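Local coordinates for protein gamma-glutamyltranspeptidase (Streptomyces lincolnensis, PDB 6J3A) that is a gamma-glutamyltranspeptidase homologue of the Ntn-hydrolase clan, related to LmbA, and probably acts on gamma-glutamyl-type substrates, at residues Leu8-Trp20 / Thr421-Met433. Sequence-based numbering, arbitrary orientation.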
loop_
_atom_site.group_PDB
_atom_site.type_symbol
_atom_site.label_atom_id
_atom_site.label_comp_id
_atom_site.label_asym_id
_atom_site.label_seq_id
_atom_site.Cartn_x
_atom_site.Cartn_y
_atom_site.Cartn_z
ATOM N N LEU A 8 8.137 -1.387 -2.182
ATOM C CA LEU A 8 8.506 -0.108 -1.555
ATOM C C LEU A 8 10.001 -0.075 -1.260
ATOM O O LEU A 8 10.577 -1.095 -0.928
ATOM C CB LEU A 8 7.742 0.130 -0.248
ATOM C CG LEU A 8 6.213 0.015 -0.221
ATOM C CD1 LEU A 8 5.697 0.480 1.134
ATOM C CD2 LEU A 8 5.567 0.798 -1.344
ATOM N N GLN A 9 10.609 1.096 -1.410
ATOM C CA GLN A 9 12.030 1.322 -1.139
ATOM C C GLN A 9 12.198 2.572 -0.293
ATOM O O GLN A 9 11.538 3.574 -0.545
ATOM C CB GLN A 9 12.774 1.506 -2.446
ATOM C CG GLN A 9 13.039 0.204 -3.169
ATOM C CD GLN A 9 13.684 0.419 -4.514
ATOM O OE1 GLN A 9 13.234 1.246 -5.306
ATOM N NE2 GLN A 9 14.735 -0.332 -4.789
ATOM N N GLY A 10 13.100 2.529 0.681
ATOM C CA GLY A 10 13.231 3.633 1.640
ATOM C C GLY A 10 14.449 3.527 2.524
ATOM O O GLY A 10 15.298 2.670 2.304
ATOM N N THR A 11 14.533 4.423 3.505
ATOM C CA THR A 11 15.697 4.536 4.402
ATOM C C THR A 11 15.378 4.790 5.878
ATOM O O THR A 11 16.283 5.086 6.665
ATOM C CB THR A 11 16.602 5.700 3.947
ATOM O OG1 THR A 11 15.833 6.907 3.897
ATOM C CG2 THR A 11 17.174 5.428 2.584
ATOM N N PHE A 12 14.107 4.685 6.246
ATOM C CA PHE A 12 13.676 4.938 7.609
ATOM C C PHE A 12 13.089 3.694 8.279
ATOM O O PHE A 12 13.370 3.437 9.442
ATOM C CB PHE A 12 12.677 6.094 7.677
ATOM C CG PHE A 12 12.205 6.361 9.077
ATOM C CD1 PHE A 12 13.028 7.021 9.987
ATOM C CD2 PHE A 12 10.977 5.868 9.519
ATOM C CE1 PHE A 12 12.611 7.229 11.300
ATOM C CE2 PHE A 12 10.561 6.070 10.828
ATOM C CZ PHE A 12 11.378 6.753 11.721
ATOM N N GLY A 13 12.246 2.952 7.573
ATOM C CA GLY A 13 11.648 1.748 8.139
ATOM C C GLY A 13 10.668 1.101 7.186
ATOM O O GLY A 13 10.133 1.766 6.306
ATOM N N MET A 14 10.441 -0.198 7.355
ATOM C CA MET A 14 9.495 -0.940 6.509
ATOM C C MET A 14 8.717 -1.959 7.326
ATOM O O MET A 14 9.291 -2.632 8.188
ATOM C CB MET A 14 10.215 -1.650 5.357
ATOM C CG MET A 14 10.736 -0.737 4.252
ATOM S SD MET A 14 9.444 0.026 3.253
ATOM C CE MET A 14 10.412 1.281 2.416
ATOM N N VAL A 15 7.411 -2.054 7.054
ATOM C CA VAL A 15 6.539 -3.036 7.698
ATOM C C VAL A 15 5.687 -3.770 6.659
ATOM O O VAL A 15 5.194 -3.166 5.718
ATOM C CB VAL A 15 5.626 -2.380 8.750
ATOM C CG1 VAL A 15 4.771 -3.436 9.435
ATOM C CG2 VAL A 15 6.445 -1.609 9.793
ATOM N N SER A 16 5.514 -5.074 6.848
ATOM C CA SER A 16 4.612 -5.855 6.024
ATOM C C SER A 16 3.804 -6.833 6.881
ATOM O O SER A 16 4.373 -7.743 7.487
ATOM C CB SER A 16 5.394 -6.602 4.953
ATOM O OG SER A 16 4.509 -7.155 3.999
ATOM N N SER A 17 2.484 -6.620 6.910
ATOM C CA SER A 17 1.520 -7.443 7.642
ATOM C C SER A 17 0.509 -8.074 6.718
ATOM O O SER A 17 0.459 -7.795 5.516
ATOM C CB SER A 17 0.729 -6.601 8.650
ATOM O OG SER A 17 1.501 -6.328 9.785
ATOM N N THR A 18 -0.310 -8.922 7.331
ATOM C CA THR A 18 -1.534 -9.447 6.735
ATOM C C THR A 18 -2.742 -8.524 6.950
ATOM O O THR A 18 -3.852 -8.909 6.588
ATOM C CB THR A 18 -1.874 -10.854 7.299
ATOM O OG1 THR A 18 -1.865 -10.826 8.734
ATOM C CG2 THR A 18 -0.880 -11.879 6.812
ATOM N N HIS A 19 -2.523 -7.329 7.522
ATOM C CA HIS A 19 -3.563 -6.316 7.740
ATOM C C HIS A 19 -2.999 -4.896 7.860
ATOM O O HIS A 19 -2.131 -4.622 8.698
ATOM C CB HIS A 19 -4.359 -6.626 8.995
ATOM C CG HIS A 19 -5.749 -6.077 8.980
ATOM N ND1 HIS A 19 -6.021 -4.727 9.012
ATOM C CD2 HIS A 19 -6.949 -6.703 8.962
ATOM C CE1 HIS A 19 -7.328 -4.543 9.006
ATOM N NE2 HIS A 19 -7.915 -5.726 8.972
ATOM N N TRP A 20 -3.543 -3.991 7.050
ATOM C CA TRP A 20 -3.017 -2.625 6.895
ATOM C C TRP A 20 -2.987 -1.829 8.212
ATOM O O TRP A 20 -2.063 -1.055 8.454
ATOM C CB TRP A 20 -3.804 -1.851 5.808
ATOM C CG TRP A 20 -5.211 -1.512 6.199
ATOM C CD1 TRP A 20 -5.629 -0.413 6.897
ATOM C CD2 TRP A 20 -6.385 -2.285 5.926
ATOM N NE1 TRP A 20 -6.988 -0.459 7.087
ATOM C CE2 TRP A 20 -7.480 -1.599 6.505
ATOM C CE3 TRP A 20 -6.621 -3.501 5.265
ATOM C CZ2 TRP A 20 -8.795 -2.082 6.429
ATOM C CZ3 TRP A 20 -7.927 -3.979 5.191
ATOM C CH2 TRP A 20 -8.997 -3.270 5.769
ATOM N N THR A 421 -4.156 -17.840 11.125
ATOM C CA THR A 421 -2.856 -17.234 11.394
ATOM C C THR A 421 -2.706 -15.828 10.769
ATOM O O THR A 421 -3.310 -15.516 9.738
ATOM C CB THR A 421 -1.743 -18.180 10.912
ATOM O OG1 THR A 421 -1.880 -19.440 11.589
ATOM C CG2 THR A 421 -0.359 -17.604 11.161
ATOM N N CYS A 422 -1.903 -14.997 11.432
ATOM C CA CYS A 422 -1.431 -13.710 10.906
ATOM C C CYS A 422 0.086 -13.711 10.712
ATOM O O CYS A 422 0.782 -14.640 11.131
ATOM C CB CYS A 422 -1.813 -12.592 11.871
ATOM S SG CYS A 422 -3.577 -12.578 12.250
ATOM N N HIS A 423 0.596 -12.663 10.074
ATOM C CA HIS A 423 2.041 -12.446 9.995
ATOM C C HIS A 423 2.409 -10.971 9.974
ATOM O O HIS A 423 1.653 -10.152 9.462
ATOM C CB HIS A 423 2.636 -13.124 8.767
ATOM C CG HIS A 423 4.127 -13.234 8.820
ATOM N ND1 HIS A 423 4.971 -12.293 8.270
ATOM C CD2 HIS A 423 4.921 -14.162 9.394
ATOM C CE1 HIS A 423 6.221 -12.653 8.495
ATOM N NE2 HIS A 423 6.220 -13.773 9.183
ATOM N N LEU A 424 3.565 -10.642 10.547
ATOM C CA LEU A 424 4.151 -9.324 10.359
ATOM C C LEU A 424 5.684 -9.400 10.307
ATOM O O LEU A 424 6.290 -10.253 10.966
ATOM C CB LEU A 424 3.650 -8.326 11.408
ATOM C CG LEU A 424 4.305 -8.250 12.781
ATOM C CD1 LEU A 424 3.768 -7.043 13.521
ATOM C CD2 LEU A 424 4.028 -9.511 13.572
ATOM N N ASP A 425 6.277 -8.532 9.481
ATOM C CA ASP A 425 7.733 -8.349 9.386
ATOM C C ASP A 425 8.048 -6.891 9.617
ATOM O O ASP A 425 7.277 -6.032 9.201
ATOM C CB ASP A 425 8.253 -8.661 7.987
ATOM C CG ASP A 425 7.902 -10.034 7.523
ATOM O OD1 ASP A 425 8.506 -10.987 8.063
ATOM O OD2 ASP A 425 7.059 -10.165 6.613
ATOM N N VAL A 426 9.188 -6.610 10.244
ATOM C CA VAL A 426 9.665 -5.229 10.389
ATOM C C VAL A 426 11.168 -5.156 10.152
ATOM O O VAL A 426 11.903 -6.049 10.539
ATOM C CB VAL A 426 9.352 -4.619 11.775
ATOM C CG1 VAL A 426 9.687 -3.125 11.800
ATOM C CG2 VAL A 426 7.893 -4.825 12.149
ATOM N N VAL A 427 11.600 -4.092 9.490
ATOM C CA VAL A 427 13.002 -3.706 9.452
ATOM C C VAL A 427 13.084 -2.219 9.779
ATOM O O VAL A 427 12.310 -1.421 9.249
ATOM C CB VAL A 427 13.653 -4.036 8.100
ATOM C CG1 VAL A 427 12.919 -3.380 6.941
ATOM C CG2 VAL A 427 15.129 -3.652 8.106
ATOM N N ASP A 428 13.998 -1.851 10.667
ATOM C CA ASP A 428 14.101 -0.451 11.117
ATOM C C ASP A 428 15.355 0.256 10.556
ATOM O O ASP A 428 16.154 -0.353 9.830
ATOM C CB ASP A 428 14.009 -0.365 12.652
ATOM C CG ASP A 428 15.160 -1.056 13.367
ATOM O OD1 ASP A 428 16.215 -1.316 12.756
ATOM O OD2 ASP A 428 15.007 -1.343 14.568
ATOM N N ARG A 429 15.505 1.538 10.900
ATOM C CA ARG A 429 16.590 2.397 10.394
ATOM C C ARG A 429 17.994 1.931 10.809
ATOM O O ARG A 429 18.980 2.225 10.127
ATOM C CB ARG A 429 16.365 3.858 10.826
ATOM C CG ARG A 429 16.635 4.139 12.297
ATOM C CD ARG A 429 16.163 5.516 12.735
ATOM N NE ARG A 429 16.831 6.600 12.014
ATOM C CZ ARG A 429 16.719 7.897 12.310
ATOM N NH1 ARG A 429 17.365 8.799 11.571
ATOM N NH2 ARG A 429 15.967 8.304 13.334
ATOM N N TRP A 430 18.067 1.210 11.926
ATOM C CA TRP A 430 19.310 0.603 12.379
ATOM C C TRP A 430 19.593 -0.750 11.721
ATOM O O TRP A 430 20.668 -1.300 11.902
ATOM C CB TRP A 430 19.305 0.454 13.898
ATOM C CG TRP A 430 19.093 1.738 14.591
ATOM C CD1 TRP A 430 20.039 2.666 14.901
ATOM C CD2 TRP A 430 17.846 2.256 15.060
ATOM N NE1 TRP A 430 19.460 3.737 15.534
ATOM C CE2 TRP A 430 18.113 3.510 15.652
ATOM C CE3 TRP A 430 16.528 1.781 15.045
ATOM C CZ2 TRP A 430 17.106 4.299 16.230
ATOM C CZ3 TRP A 430 15.525 2.563 15.609
ATOM C CH2 TRP A 430 15.822 3.810 16.199
ATOM N N GLY A 431 18.642 -1.280 10.962
ATOM C CA GLY A 431 18.821 -2.560 10.280
ATOM C C GLY A 431 18.360 -3.793 11.044
ATOM O O GLY A 431 18.509 -4.908 10.548
ATOM N N ASN A 432 17.794 -3.612 12.239
ATOM C CA ASN A 432 17.215 -4.732 12.999
ATOM C C ASN A 432 16.067 -5.310 12.168
ATOM O O ASN A 432 15.338 -4.561 11.521
ATOM C CB ASN A 432 16.677 -4.267 14.357
ATOM C CG ASN A 432 17.740 -3.612 15.238
ATOM O OD1 ASN A 432 18.802 -4.178 15.453
ATOM N ND2 ASN A 432 17.444 -2.421 15.760
ATOM N N MET A 433 15.927 -6.627 12.152
ATOM C CA MET A 433 14.789 -7.259 11.492
ATOM C C MET A 433 14.067 -8.171 12.453
ATOM O O MET A 433 14.647 -8.634 13.447
ATOM C CB MET A 433 15.217 -8.068 10.279
ATOM C CG MET A 433 16.058 -7.282 9.299
ATOM S SD MET A 433 16.557 -8.298 7.904
ATOM C CE MET A 433 15.182 -8.008 6.816
#
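Met14 and Val427 pair antiparallel near one end of the ladder that joins strand 13-17 to strand 424-428. Met14 N reaches Val427 O at 2.9 Å, almost in line with the carbonyl, and Asp425 N meets Ser16 O at the same 2.9 Å. On one face Met14 CB rests on Val427 CG1 at 3.6 Å; the thioether, bent at chi2 (-69°), turns away toward Leu601 and Ala603 of strand 601-605, which with strand 590-594 packs over this side. A small Ser16 suits the same face, where Cys590 and Ala605 lie against it, and its hydroxyl is satisfied by Ala604 O. On the other face Val15 and Val426 lie side by side, beta-branched residues well suited to extended backbone, and Ser17 OG sits 3.4 Å from Leu424 CB. Beyond the strand Thr18 N still bonds His423 O, and chi1 of 52° sets Thr18 OG1 between its own backbone N and carbonyl carbon, where it takes a weak bond from His423 N at 3.4 Å while also bonding Glu51. A valine in place of Thr18 would probably leave His423 N without this acceptor and Glu51 without its hydroxyl mate. The opposite end is looser and reaches solvent: Arg429 NH2 lies at the edge of the Phe12 ring, 4.1 Å from Phe12 CE1, the two planes 56° apart, while the cation-pi partner of Phe12 is Arg617. Thus backbone bonds and a little apolar contact pair the strands directly, whereas the Ser16 and Thr18 hydroxyls bond outward, tying the ladder to the neighbouring core.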